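Local coordinates for ABC-type transport auxiliary lipoprotein component domain-containing protein (Xanthomonas campestris pv. campestris, PDB 2IQI) that is of unknown function but probably serves as the lipoprotein accessory component of an ABC-type transport system, at residues P26-Q31 with W176-G181; S99-A104 with A128-S133; V107-S112 with T123-A128; F144-P149 with L166-T171. One frame throughout, in Å; residues are numbered along the deposited sequence.

Overall arrangement
The contacts fall into two clusters: contacts 1 and 2 have centres about 11 Å apart, contacts 3 and 4 about 9 Å apart, while contacts 1 and 4 are separated by about 20 Å. Contacts 2 and 3 are two regions of one antiparallel pairing, strand 101-110 with strand 121-132, and share Ala128. Strand 137-149 continues the sheet beside strand 121-132, and contact 4 lays helix 155-185 on it; contact 1 uses the same helix further on. Along the chain, contact 3 is nested within contact 2, contact 4 follows, and contact 1 encloses all three. The C-terminal helix thus packs on the sheet in contact 4 and meets the early 26-31 loop in contact 1.

Contact 1. Residues P26-Q31 with W176-G181; sequences PQVSWQ and WTLITG
Pro26 and Ile179 bring their CA atoms within 6.5 Å of each other and Trp30 and Gly181 within 8.3 Å, which places residues 26-31, an irregular run leading into strand 31-34, against one flank of the C-terminal helix. This is loop-on-helix packing: the two segments share no hydrogen bond, and the joint rests on Pro26, Trp30 and Leu178. The pyrrolidine ring of Pro26 presents CG to the backbone carbonyl Leu178 O at 3.6 Å. Its neighbouring CD meets Ile179 CG1 at 3.5 Å, the two side chains crossing at about a right angle.

Trp30 approaches with the far end of its benzo ring. With CG set between the backbone N and the carbonyl carbon (chi1 42°), the indole reaches in toward the helix, so that Trp30 CH2 lies 3.6 Å from Thr177 O. The same Leu178 O that faces Pro26 lies at the edge of the indole, in its plane, 3.7 Å from Trp30 CZ2. Val28 flanks the indole within the loop, its CG2 over one face and offset toward the rim. The position of the ring has further support: NE1 is hydrogen-bonded to Gln182 OE1 one residue past the segment, and Tyr101 meets the indole edge-to-face. Leu178 completes the apolar patch, with CD2 4.2 Å from Trp30 CH2, and also touches Phe81 of helix 69-82. At Gly181, which has no side chain, the indole comes up to the main chain itself, Trp30 CZ2 lying 3.6 Å from Gly181 CA.

Contact 2. Residues S99-A104 with A128-S133; sequences SDYKLA and AKLLHS
An antiparallel β-pair joins Lys102 to Leu131 and Ala104 to Lys129 as hydrogen-bonded pairs, with Tyr101-His132 and Leu103-Leu130 as the non-hydrogen-bonded pairs between and beside them. The strand axes run at 159° to each other. Both hydrogen-bonded pairs are closed by two backbone bonds; Lys102 N to Leu131 O and Leu131 N to Lys102 O each measure 2.9 Å. Beyond the last bridge, Ser133 N adds a further bond to Asp100 O.

Tyr101 and His132 share one face of the sheet, and their rings meet obliquely, planes at 59°. His132 CD2 stands 3.5 Å from Tyr101 CE1, and Tyr101 CE1 lies at the edge of the imidazole, near its plane. Because CG of His132 is anti to the backbone N (chi1 -171°), the imidazole swings across the strand gap to Tyr101. Its ND1 is hydrogen-bonded to Asp135 OD2, while the phenol OH of Tyr101 bonds to Asp184 OD1 near the end of helix 155-185.

Within the mixed sheet, where strand 101-110 also pairs with strand 31-34, this face turns toward the helices: Leu103 touches Thr177, Val77 and Phe81. Leu130 CD1 packs on Tyr101 CB at 3.8 Å, and Leu103 CD1 reaches Ala128 CB at 3.9 Å. On the other face Lys102 and Leu131 run alongside each other, and the aliphatic carbon Lys102 CD comes 4.0 Å from Leu131 CD1.

Contact 3. Residues V107-S112 with T123-A128; sequences VRRFES and TIELNA
Glu125 stands between Arg108 and Arg109 and gives one carboxylate oxygen to each. NH1 of Arg108 donates to OE2 of Glu125 at 3.0 Å, meeting the anti lone pair of that oxygen, which lies in the guanidinium plane; the two flat groups are turned 59° apart. Arg109 brings NE to Glu125 OE1, also at 3.0 Å; here the guanidinium stands nearly perpendicular to the carboxylate, at 85°. NE comes from the anti side of OE1, somewhat out of the carboxylate plane, while OE1 lies in the guanidinium plane at its edge. A classic β-bulge explains the double approach: both arginines face Glu125, whose backbone O accepts from Arg108 N at 2.7 Å and from Arg109 N at 3.0 Å.

The Arg109 chain, bent at chi3 (-57°), carries its guanidinium over Thr123, whose CG2 sits against one face, 3.3 Å from NH2. Glu111 extends the network through a salt bridge from OE1 to Arg109 NH1, and the same oxygen pairs with Arg51. On the opposite face of the sheet Phe110 and Ile124 extend together, with CE2 of Phe110 3.6 Å from CD1 of Ile124.

The face carrying Val107, Phe110 and Leu126 packs against Leu73 and Ala69 of helix 69-82 and, through Phe110 and Leu126, against Phe162 and Val169 of helix 155-185, while strand 137-149 continues the sheet beside strand 121-132 through backbone bonds to Ile124 and Leu126.

Contact 4. Residues F144-P149 with L166-T171; sequences FTVARP and LTQVTT
NH1 of Arg148 donates to OE1 of Gln168 at 3.0 Å, the one hydrogen bond between strand residues 144-149 and helix residues 166-171. The bond is somewhat bent (143° at the hydrogen). NH1 lies in the carbonyl plane of the amide, whereas OE1 is tilted out of the guanidinium plane. Two torsions of Arg148, at chi2 and chi3, fold its chain back toward the helix, which also places Arg148 CD 3.5 Å from Gln168 OE1. On the other side of the amide, NE2 is hydrogen-bonded to Glu172 OE2 one turn further along the helix, so both polar ends of Gln168 have partners and the rotation of its amide is held.

This is a helix packed on one face of a mixed, here antiparallel, β-sheet, as in α+β folds: strand 137-149 leads into helix 155-185, which returns over it nearly antiparallel, at 157° between the short axes and 8.4 Å at closest approach. Strand alternation sorts the residues, Phe144, Val146 and Arg148 directing their CB atoms to the helix while Thr145 and Ala147 direct theirs away. Val146 lies against one face of the Gln168 amide, Val146 CG1 3.7 Å from Gln168 CD and Val146 CG2 3.7 Å from Gln168 NE2. CG2 of Val146 also meets Val169 CB at 4.0 Å. With chi1 at 82°, Val169 CG2 is the methyl turned to the strand, 3.7 Å from Phe144 CB. The phenyl ring beyond that CB packs edge-to-face with Trp176.

Contact 1. Residues P26-Q31 with W176-G181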
loop_
_atom_site.group_PDB
_atom_site.type_symbol
_atom_site.label_atom_id
_atom_site.label_comp_id
_atom_site.label_asym_id
_atom_site.label_seq_id
_atom_site.Cartn_x
_atom_site.Cartn_y
_atom_site.Cartn_z
ATOM N N PRO A 26 -7.808 -8.806 15.776
ATOM C CA PRO A 26 -8.050 -8.388 17.148
ATOM C C PRO A 26 -8.577 -6.959 17.168
ATOM O O PRO A 26 -8.145 -6.105 16.348
ATOM C CB PRO A 26 -6.655 -8.421 17.783
ATOM C CG PRO A 26 -5.730 -8.308 16.654
ATOM C CD PRO A 26 -6.385 -9.057 15.534
ATOM N N GLN A 27 -9.539 -6.733 18.070
ATOM C CA GLN A 27 -9.941 -5.401 18.496
ATOM C C GLN A 27 -8.930 -4.938 19.521
ATOM O O GLN A 27 -8.774 -5.585 20.544
ATOM C CB GLN A 27 -11.324 -5.438 19.105
ATOM C CG GLN A 27 -11.894 -4.052 19.302
ATOM C CD GLN A 27 -13.402 -4.011 19.129
ATOM O OE1 GLN A 27 -14.132 -4.878 19.645
ATOM N NE2 GLN A 27 -13.882 -3.002 18.394
ATOM N N VAL A 28 -8.216 -3.852 19.239
ATOM C CA VAL A 28 -7.112 -3.443 20.097
ATOM C C VAL A 28 -7.432 -2.164 20.869
ATOM O O VAL A 28 -8.518 -1.605 20.733
ATOM C CB VAL A 28 -5.771 -3.266 19.330
ATOM C CG1 VAL A 28 -5.401 -4.538 18.547
ATOM C CG2 VAL A 28 -5.820 -2.047 18.447
ATOM N N SER A 29 -6.488 -1.705 21.687
ATOM C CA SER A 29 -6.648 -0.418 22.366
ATOM C C SER A 29 -5.333 0.394 22.455
ATOM O O SER A 29 -5.308 1.458 23.092
ATOM C CB SER A 29 -7.222 -0.624 23.755
ATOM O OG SER A 29 -6.173 -1.035 24.601
ATOM N N TRP A 30 -4.252 -0.112 21.837
ATOM C CA TRP A 30 -3.069 0.718 21.612
ATOM C C TRP A 30 -3.353 1.713 20.453
ATOM O O TRP A 30 -4.466 1.718 19.855
ATOM C CB TRP A 30 -1.800 -0.118 21.406
ATOM C CG TRP A 30 -2.005 -1.308 20.533
ATOM C CD1 TRP A 30 -2.352 -2.548 20.928
ATOM C CD2 TRP A 30 -1.894 -1.359 19.106
ATOM N NE1 TRP A 30 -2.457 -3.382 19.849
ATOM C CE2 TRP A 30 -2.191 -2.673 18.713
ATOM C CE3 TRP A 30 -1.578 -0.413 18.115
ATOM C CZ2 TRP A 30 -2.163 -3.088 17.366
ATOM C CZ3 TRP A 30 -1.559 -0.826 16.765
ATOM C CH2 TRP A 30 -1.841 -2.154 16.412
ATOM N N GLN A 31 -2.378 2.580 20.169
ATOM C CA GLN A 31 -2.616 3.709 19.307
ATOM C C GLN A 31 -1.581 3.694 18.241
ATOM O O GLN A 31 -0.410 3.399 18.537
ATOM C CB GLN A 31 -2.545 5.006 20.082
ATOM C CG GLN A 31 -3.662 5.138 21.110
ATOM C CD GLN A 31 -3.907 6.580 21.566
ATOM O OE1 GLN A 31 -5.002 6.893 22.076
ATOM N NE2 GLN A 31 -2.903 7.471 21.365
ATOM N N TRP A 176 -1.890 -7.331 9.373
ATOM C CA TRP A 176 -0.611 -7.738 9.939
ATOM C C TRP A 176 -0.202 -6.760 11.002
ATOM O O TRP A 176 0.527 -7.126 11.909
ATOM C CB TRP A 176 0.431 -7.807 8.850
ATOM C CG TRP A 176 1.775 -8.007 9.291
ATOM C CD1 TRP A 176 2.396 -9.204 9.522
ATOM C CD2 TRP A 176 2.747 -6.991 9.518
ATOM N NE1 TRP A 176 3.704 -8.986 9.909
ATOM C CE2 TRP A 176 3.936 -7.633 9.925
ATOM C CE3 TRP A 176 2.724 -5.589 9.457
ATOM C CZ2 TRP A 176 5.095 -6.917 10.245
ATOM C CZ3 TRP A 176 3.891 -4.877 9.784
ATOM C CH2 TRP A 176 5.050 -5.541 10.162
ATOM N N THR A 177 -0.652 -5.514 10.871
ATOM C CA THR A 177 -0.335 -4.468 11.831
ATOM C C THR A 177 -1.092 -4.695 13.127
ATOM O O THR A 177 -0.518 -4.612 14.203
ATOM C CB THR A 177 -0.692 -3.076 11.291
ATOM O OG1 THR A 177 0.005 -2.887 10.067
ATOM C CG2 THR A 177 -0.255 -1.974 12.280
ATOM N N LEU A 178 -2.379 -4.989 13.009
ATOM C CA LEU A 178 -3.197 -5.292 14.160
ATOM C C LEU A 178 -2.727 -6.537 14.863
ATOM O O LEU A 178 -2.664 -6.540 16.076
ATOM C CB LEU A 178 -4.649 -5.470 13.776
ATOM C CG LEU A 178 -5.269 -4.240 13.161
ATOM C CD1 LEU A 178 -6.647 -4.622 12.838
ATOM C CD2 LEU A 178 -5.209 -3.009 14.110
ATOM N N ILE A 179 -2.441 -7.609 14.126
ATOM C CA ILE A 179 -2.071 -8.873 14.775
ATOM C C ILE A 179 -0.678 -8.749 15.395
ATOM O O ILE A 179 -0.501 -9.062 16.586
ATOM C CB ILE A 179 -2.217 -10.077 13.814
ATOM C CG1 ILE A 179 -3.701 -10.357 13.623
ATOM C CG2 ILE A 179 -1.467 -11.320 14.312
ATOM C CD1 ILE A 179 -3.996 -11.272 12.489
ATOM N N THR A 180 0.291 -8.263 14.622
ATOM C CA THR A 180 1.637 -8.127 15.143
ATOM C C THR A 180 1.660 -7.149 16.332
ATOM O O THR A 180 2.250 -7.439 17.375
ATOM C CB THR A 180 2.638 -7.670 14.066
ATOM O OG1 THR A 180 2.514 -8.487 12.884
ATOM C CG2 THR A 180 4.033 -7.771 14.604
ATOM N N GLY A 181 0.976 -6.021 16.190
ATOM C CA GLY A 181 0.900 -5.062 17.258
ATOM C C GLY A 181 0.401 -5.695 18.530
ATOM O O GLY A 181 1.012 -5.549 19.585
#

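Contact 2. Residues S99-A104 with A128-S133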
loop_
_atom_site.group_PDB
_atom_site.type_symbol
_atom_site.label_atom_id
_atom_site.label_comp_id
_atom_site.label_asym_id
_atom_site.label_seq_id
_atom_site.Cartn_x
_atom_site.Cartn_y
_atom_site.Cartn_z
ATOM N N SER A 99 0.861 8.281 20.904
ATOM C CA SER A 99 0.938 7.005 20.149
ATOM C C SER A 99 1.883 5.873 20.696
ATOM O O SER A 99 3.065 6.115 21.000
ATOM C CB SER A 99 1.263 7.268 18.664
ATOM O OG SER A 99 2.677 7.344 18.451
ATOM N N ASP A 100 1.353 4.640 20.765
ATOM C CA ASP A 100 2.113 3.426 21.145
ATOM C C ASP A 100 2.979 2.803 20.028
ATOM O O ASP A 100 4.156 2.527 20.224
ATOM C CB ASP A 100 1.157 2.367 21.674
ATOM C CG ASP A 100 0.233 2.893 22.754
ATOM O OD1 ASP A 100 0.674 2.957 23.914
ATOM O OD2 ASP A 100 -0.937 3.214 22.452
ATOM N N TYR A 101 2.401 2.571 18.852
ATOM C CA TYR A 101 3.154 1.987 17.710
ATOM C C TYR A 101 3.216 2.924 16.530
ATOM O O TYR A 101 2.334 3.767 16.368
ATOM C CB TYR A 101 2.548 0.654 17.266
ATOM C CG TYR A 101 2.651 -0.401 18.331
ATOM C CD1 TYR A 101 3.806 -1.183 18.457
ATOM C CD2 TYR A 101 1.607 -0.602 19.247
ATOM C CE1 TYR A 101 3.919 -2.160 19.463
ATOM C CE2 TYR A 101 1.709 -1.572 20.254
ATOM C CZ TYR A 101 2.867 -2.337 20.349
ATOM O OH TYR A 101 2.961 -3.286 21.309
ATOM N N LYS A 102 4.247 2.749 15.701
ATOM C CA LYS A 102 4.416 3.508 14.463
ATOM C C LYS A 102 4.550 2.530 13.293
ATOM O O LYS A 102 5.414 1.650 13.318
ATOM C CB LYS A 102 5.649 4.418 14.563
ATOM C CG LYS A 102 6.070 5.116 13.253
ATOM C CD LYS A 102 7.602 5.398 13.212
ATOM C CE LYS A 102 7.897 6.784 12.570
ATOM N NZ LYS A 102 9.361 7.062 12.329
ATOM N N LEU A 103 3.680 2.684 12.282
ATOM C CA LEU A 103 3.738 1.882 11.034
ATOM C C LEU A 103 4.475 2.636 9.954
ATOM O O LEU A 103 3.962 3.647 9.432
ATOM C CB LEU A 103 2.345 1.540 10.530
ATOM C CG LEU A 103 2.233 0.818 9.195
ATOM C CD1 LEU A 103 2.905 -0.524 9.206
ATOM C CD2 LEU A 103 0.776 0.658 8.846
ATOM N N ALA A 104 5.667 2.139 9.615
ATOM C CA ALA A 104 6.474 2.740 8.554
ATOM C C ALA A 104 6.589 1.860 7.282
ATOM O O ALA A 104 7.071 0.723 7.327
ATOM C CB ALA A 104 7.852 3.089 9.089
ATOM N N ALA A 128 6.955 -3.036 5.375
ATOM C CA ALA A 128 6.451 -2.361 6.565
ATOM C C ALA A 128 7.275 -2.726 7.769
ATOM O O ALA A 128 7.597 -3.886 7.991
ATOM C CB ALA A 128 4.999 -2.748 6.829
ATOM N N LYS A 129 7.616 -1.727 8.555
ATOM C CA LYS A 129 8.152 -1.980 9.860
ATOM C C LYS A 129 7.101 -1.491 10.815
ATOM O O LYS A 129 6.476 -0.434 10.572
ATOM C CB LYS A 129 9.400 -1.147 10.059
ATOM C CG LYS A 129 10.547 -1.546 9.198
ATOM C CD LYS A 129 11.733 -0.725 9.553
ATOM C CE LYS A 129 12.938 -1.475 9.083
ATOM N NZ LYS A 129 13.020 -1.697 7.610
ATOM N N LEU A 130 6.895 -2.240 11.887
ATOM C CA LEU A 130 6.142 -1.767 13.014
ATOM C C LEU A 130 7.130 -1.519 14.150
ATOM O O LEU A 130 7.886 -2.405 14.546
ATOM C CB LEU A 130 5.100 -2.804 13.412
ATOM C CG LEU A 130 4.181 -2.350 14.540
ATOM C CD1 LEU A 130 3.319 -1.148 14.059
ATOM C CD2 LEU A 130 3.319 -3.468 15.040
ATOM N N LEU A 131 7.153 -0.298 14.649
ATOM C CA LEU A 131 8.051 0.114 15.734
ATOM C C LEU A 131 7.250 0.422 16.977
ATOM O O LEU A 131 6.094 0.861 16.899
ATOM C CB LEU A 131 8.822 1.361 15.337
ATOM C CG LEU A 131 9.845 1.146 14.224
ATOM C CD1 LEU A 131 10.319 2.467 13.627
ATOM C CD2 LEU A 131 11.057 0.358 14.791
ATOM N N HIS A 132 7.862 0.168 18.130
ATOM C CA HIS A 132 7.280 0.504 19.417
ATOM C C HIS A 132 7.833 1.890 19.731
ATOM O O HIS A 132 9.053 2.042 19.888
ATOM C CB HIS A 132 7.690 -0.552 20.459
ATOM C CG HIS A 132 6.971 -0.427 21.771
ATOM N ND1 HIS A 132 7.618 -0.138 22.952
ATOM C CD2 HIS A 132 5.661 -0.538 22.084
ATOM C CE1 HIS A 132 6.741 -0.081 23.934
ATOM N NE2 HIS A 132 5.546 -0.320 23.434
ATOM N N SER A 133 6.969 2.910 19.767
ATOM C CA SER A 133 7.449 4.321 19.752
ATOM C C SER A 133 8.465 4.660 20.854
ATOM O O SER A 133 9.436 5.391 20.614
ATOM C CB SER A 133 6.288 5.318 19.775
ATOM O OG SER A 133 5.259 4.943 18.864
#

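Contact 3. Residues V107-S112 with T123-A128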
loop_
_atom_site.group_PDB
_atom_site.type_symbol
_atom_site.label_atom_id
_atom_site.label_comp_id
_atom_site.label_asym_id
_atom_site.label_seq_id
_atom_site.Cartn_x
_atom_site.Cartn_y
_atom_site.Cartn_z
ATOM N N VAL A 107 8.087 1.881 0.000
ATOM C CA VAL A 107 7.520 1.375 -1.263
ATOM C C VAL A 107 8.634 1.100 -2.286
ATOM O O VAL A 107 9.447 1.996 -2.573
ATOM C CB VAL A 107 6.524 2.356 -1.857
ATOM C CG1 VAL A 107 6.029 1.858 -3.195
ATOM C CG2 VAL A 107 5.357 2.550 -0.903
ATOM N N ARG A 108 8.683 -0.136 -2.799
ATOM C CA ARG A 108 9.806 -0.589 -3.636
ATOM C C ARG A 108 9.447 -0.582 -5.110
ATOM O O ARG A 108 10.239 -0.165 -5.948
ATOM C CB ARG A 108 10.251 -1.982 -3.229
ATOM C CG ARG A 108 10.726 -2.094 -1.786
ATOM C CD ARG A 108 10.999 -3.542 -1.508
ATOM N NE ARG A 108 11.661 -3.807 -0.241
ATOM C CZ ARG A 108 11.999 -5.037 0.185
ATOM N NH1 ARG A 108 11.716 -6.105 -0.571
ATOM N NH2 ARG A 108 12.644 -5.212 1.357
ATOM N N ARG A 109 8.241 -1.058 -5.411
ATOM C CA ARG A 109 7.721 -1.072 -6.760
ATOM C C ARG A 109 6.276 -0.638 -6.739
ATOM O O ARG A 109 5.501 -1.064 -5.863
ATOM C CB ARG A 109 7.907 -2.453 -7.397
ATOM C CG ARG A 109 9.404 -2.711 -7.742
ATOM C CD ARG A 109 9.563 -3.844 -8.646
ATOM N NE ARG A 109 8.967 -5.042 -8.069
ATOM C CZ ARG A 109 8.226 -5.904 -8.760
ATOM N NH1 ARG A 109 7.977 -5.691 -10.058
ATOM N NH2 ARG A 109 7.720 -6.966 -8.168
ATOM N N PHE A 110 5.946 0.277 -7.651
ATOM C CA PHE A 110 4.570 0.692 -7.925
ATOM C C PHE A 110 4.436 0.844 -9.465
ATOM O O PHE A 110 4.663 1.931 -10.045
ATOM C CB PHE A 110 4.262 1.999 -7.209
ATOM C CG PHE A 110 2.811 2.194 -6.920
ATOM C CD1 PHE A 110 1.951 2.656 -7.902
ATOM C CD2 PHE A 110 2.297 1.907 -5.662
ATOM C CE1 PHE A 110 0.610 2.814 -7.632
ATOM C CE2 PHE A 110 0.971 2.079 -5.382
ATOM C CZ PHE A 110 0.122 2.518 -6.371
ATOM N N GLU A 111 4.111 -0.251 -10.144
ATOM C CA GLU A 111 4.302 -0.263 -11.583
ATOM C C GLU A 111 3.395 -1.230 -12.320
ATOM O O GLU A 111 2.976 -2.250 -11.782
ATOM C CB GLU A 111 5.764 -0.561 -11.911
ATOM C CG GLU A 111 6.206 -1.957 -11.442
ATOM C CD GLU A 111 7.714 -2.180 -11.541
ATOM O OE1 GLU A 111 8.132 -3.016 -12.368
ATOM O OE2 GLU A 111 8.486 -1.515 -10.807
ATOM N N SER A 112 3.090 -0.884 -13.562
ATOM C CA SER A 112 2.495 -1.827 -14.491
ATOM C C SER A 112 3.596 -2.696 -15.075
ATOM O O SER A 112 4.456 -2.207 -15.778
ATOM C CB SER A 112 1.801 -1.070 -15.588
ATOM O OG SER A 112 1.086 -1.960 -16.373
ATOM N N THR A 123 1.539 -3.967 -10.028
ATOM C CA THR A 123 2.435 -4.553 -9.092
ATOM C C THR A 123 2.833 -3.565 -7.999
ATOM O O THR A 123 3.360 -2.473 -8.278
ATOM C CB THR A 123 3.689 -5.044 -9.839
ATOM O OG1 THR A 123 3.298 -6.061 -10.763
ATOM C CG2 THR A 123 4.753 -5.609 -8.881
ATOM N N ILE A 124 2.601 -3.960 -6.752
ATOM C CA ILE A 124 3.034 -3.178 -5.641
ATOM C C ILE A 124 3.901 -4.068 -4.822
ATOM O O ILE A 124 3.501 -5.163 -4.456
ATOM C CB ILE A 124 1.844 -2.629 -4.824
ATOM C CG1 ILE A 124 0.909 -1.813 -5.719
ATOM C CG2 ILE A 124 2.328 -1.672 -3.809
ATOM C CD1 ILE A 124 -0.281 -1.295 -5.038
ATOM N N GLU A 125 5.123 -3.620 -4.568
ATOM C CA GLU A 125 5.987 -4.260 -3.604
ATOM C C GLU A 125 6.434 -3.231 -2.587
ATOM O O GLU A 125 6.912 -2.143 -2.970
ATOM C CB GLU A 125 7.163 -4.921 -4.282
ATOM C CG GLU A 125 8.299 -5.276 -3.317
ATOM C CD GLU A 125 9.494 -5.946 -4.025
ATOM O OE1 GLU A 125 9.423 -6.143 -5.281
ATOM O OE2 GLU A 125 10.489 -6.299 -3.322
ATOM N N LEU A 126 6.265 -3.574 -1.303
ATOM C CA LEU A 126 6.587 -2.671 -0.191
ATOM C C LEU A 126 7.036 -3.399 1.110
ATOM O O LEU A 126 6.749 -4.605 1.296
ATOM C CB LEU A 126 5.444 -1.703 0.071
ATOM C CG LEU A 126 4.100 -2.323 0.484
ATOM C CD1 LEU A 126 4.087 -2.665 1.992
ATOM C CD2 LEU A 126 2.824 -1.488 0.038
ATOM N N ASN A 127 7.729 -2.669 2.001
ATOM C CA ASN A 127 8.164 -3.220 3.276
ATOM C C ASN A 127 7.637 -2.387 4.440
ATOM O O ASN A 127 7.836 -1.168 4.488
ATOM C CB ASN A 127 9.682 -3.261 3.310
ATOM C CG ASN A 127 10.231 -3.799 4.609
ATOM O OD1 ASN A 127 10.572 -3.020 5.517
ATOM N ND2 ASN A 127 10.340 -5.134 4.714
ATOM N N ALA A 128 6.955 -3.036 5.375
ATOM C CA ALA A 128 6.451 -2.361 6.565
ATOM C C ALA A 128 7.275 -2.726 7.769
ATOM O O ALA A 128 7.597 -3.886 7.991
ATOM C CB ALA A 128 4.999 -2.748 6.829
#

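Contact 4. Residues F144-P149 with L166-T171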
loop_
_atom_site.group_PDB
_atom_site.type_symbol
_atom_site.label_atom_id
_atom_site.label_comp_id
_atom_site.label_asym_id
_atom_site.label_seq_id
_atom_site.Cartn_x
_atom_site.Cartn_y
_atom_site.Cartn_z
ATOM N N PHE A 144 5.680 -7.218 1.503
ATOM C CA PHE A 144 4.408 -7.589 0.877
ATOM C C PHE A 144 4.559 -7.334 -0.604
ATOM O O PHE A 144 4.949 -6.234 -0.959
ATOM C CB PHE A 144 3.263 -6.710 1.411
ATOM C CG PHE A 144 2.934 -6.943 2.862
ATOM C CD1 PHE A 144 1.976 -7.874 3.229
ATOM C CD2 PHE A 144 3.596 -6.223 3.866
ATOM C CE1 PHE A 144 1.679 -8.074 4.573
ATOM C CE2 PHE A 144 3.301 -6.410 5.200
ATOM C CZ PHE A 144 2.327 -7.345 5.563
ATOM N N THR A 145 4.245 -8.315 -1.450
ATOM C CA THR A 145 4.243 -8.144 -2.903
ATOM C C THR A 145 2.881 -8.550 -3.440
ATOM O O THR A 145 2.449 -9.667 -3.225
ATOM C CB THR A 145 5.291 -9.075 -3.657
ATOM O OG1 THR A 145 6.531 -9.115 -2.951
ATOM C CG2 THR A 145 5.557 -8.581 -5.050
ATOM N N VAL A 146 2.236 -7.684 -4.194
ATOM C CA VAL A 146 1.015 -8.078 -4.828
ATOM C C VAL A 146 1.096 -7.759 -6.314
ATOM O O VAL A 146 1.545 -6.670 -6.689
ATOM C CB VAL A 146 -0.157 -7.362 -4.190
ATOM C CG1 VAL A 146 -1.423 -7.565 -5.002
ATOM C CG2 VAL A 146 -0.366 -7.873 -2.788
ATOM N N ALA A 147 0.692 -8.714 -7.161
ATOM C CA ALA A 147 0.588 -8.481 -8.620
ATOM C C ALA A 147 -0.772 -8.930 -9.149
ATOM O O ALA A 147 -1.202 -10.077 -8.944
ATOM C CB ALA A 147 1.731 -9.169 -9.380
ATOM N N ARG A 148 -1.489 -8.031 -9.805
ATOM C CA ARG A 148 -2.814 -8.428 -10.295
ATOM C C ARG A 148 -2.887 -8.208 -11.786
ATOM O O ARG A 148 -2.675 -7.089 -12.250
ATOM C CB ARG A 148 -3.930 -7.681 -9.557
ATOM C CG ARG A 148 -3.994 -7.963 -8.033
ATOM C CD ARG A 148 -4.555 -9.339 -7.666
ATOM N NE ARG A 148 -5.968 -9.426 -8.046
ATOM C CZ ARG A 148 -6.990 -9.199 -7.217
ATOM N NH1 ARG A 148 -6.753 -8.912 -5.940
ATOM N NH2 ARG A 148 -8.252 -9.275 -7.656
ATOM N N PRO A 149 -3.192 -9.272 -12.555
ATOM C CA PRO A 149 -3.167 -9.142 -14.025
ATOM C C PRO A 149 -4.255 -8.178 -14.435
ATOM O O PRO A 149 -5.342 -8.168 -13.843
ATOM C CB PRO A 149 -3.507 -10.545 -14.518
ATOM C CG PRO A 149 -4.357 -11.123 -13.390
ATOM C CD PRO A 149 -3.661 -10.605 -12.132
ATOM N N LEU A 166 -3.972 -2.412 -4.812
ATOM C CA LEU A 166 -4.027 -1.530 -3.685
ATOM C C LEU A 166 -4.877 -2.126 -2.627
ATOM O O LEU A 166 -4.476 -2.104 -1.466
ATOM C CB LEU A 166 -4.641 -0.186 -4.049
ATOM C CG LEU A 166 -3.607 0.903 -4.210
ATOM C CD1 LEU A 166 -4.115 1.968 -5.192
ATOM C CD2 LEU A 166 -3.264 1.441 -2.843
ATOM N N THR A 167 -6.058 -2.627 -3.011
ATOM C CA THR A 167 -7.020 -3.123 -2.035
ATOM C C THR A 167 -6.412 -4.335 -1.329
ATOM O O THR A 167 -6.401 -4.393 -0.090
ATOM C CB THR A 167 -8.380 -3.439 -2.675
ATOM O OG1 THR A 167 -8.934 -2.235 -3.203
ATOM C CG2 THR A 167 -9.376 -4.038 -1.662
ATOM N N GLN A 168 -5.848 -5.261 -2.107
ATOM C CA GLN A 168 -5.230 -6.462 -1.531
ATOM C C GLN A 168 -4.013 -6.184 -0.619
ATOM O O GLN A 168 -3.959 -6.752 0.468
ATOM C CB GLN A 168 -4.925 -7.512 -2.596
ATOM C CG GLN A 168 -4.229 -8.723 -2.060
ATOM C CD GLN A 168 -3.823 -9.742 -3.135
ATOM O OE1 GLN A 168 -4.400 -9.794 -4.216
ATOM N NE2 GLN A 168 -2.837 -10.573 -2.814
ATOM N N VAL A 169 -3.070 -5.313 -1.013
ATOM C CA VAL A 169 -1.898 -5.047 -0.150
ATOM C C VAL A 169 -2.305 -4.340 1.134
ATOM O O VAL A 169 -1.777 -4.672 2.190
ATOM C CB VAL A 169 -0.651 -4.354 -0.879
ATOM C CG1 VAL A 169 -0.785 -2.848 -1.025
ATOM C CG2 VAL A 169 0.645 -4.683 -0.168
ATOM N N THR A 170 -3.249 -3.391 1.041
ATOM C CA THR A 170 -3.724 -2.637 2.197
ATOM C C THR A 170 -4.378 -3.627 3.165
ATOM O O THR A 170 -4.205 -3.518 4.369
ATOM C CB THR A 170 -4.758 -1.544 1.791
ATOM O OG1 THR A 170 -4.159 -0.629 0.873
ATOM C CG2 THR A 170 -5.277 -0.765 2.975
ATOM N N THR A 171 -5.120 -4.603 2.635
ATOM C CA THR A 171 -5.804 -5.592 3.484
ATOM C C THR A 171 -4.755 -6.431 4.237
ATOM O O THR A 171 -4.943 -6.828 5.406
ATOM C CB THR A 171 -6.735 -6.508 2.654
ATOM O OG1 THR A 171 -7.758 -5.717 2.050
ATOM C CG2 THR A 171 -7.393 -7.483 3.511
#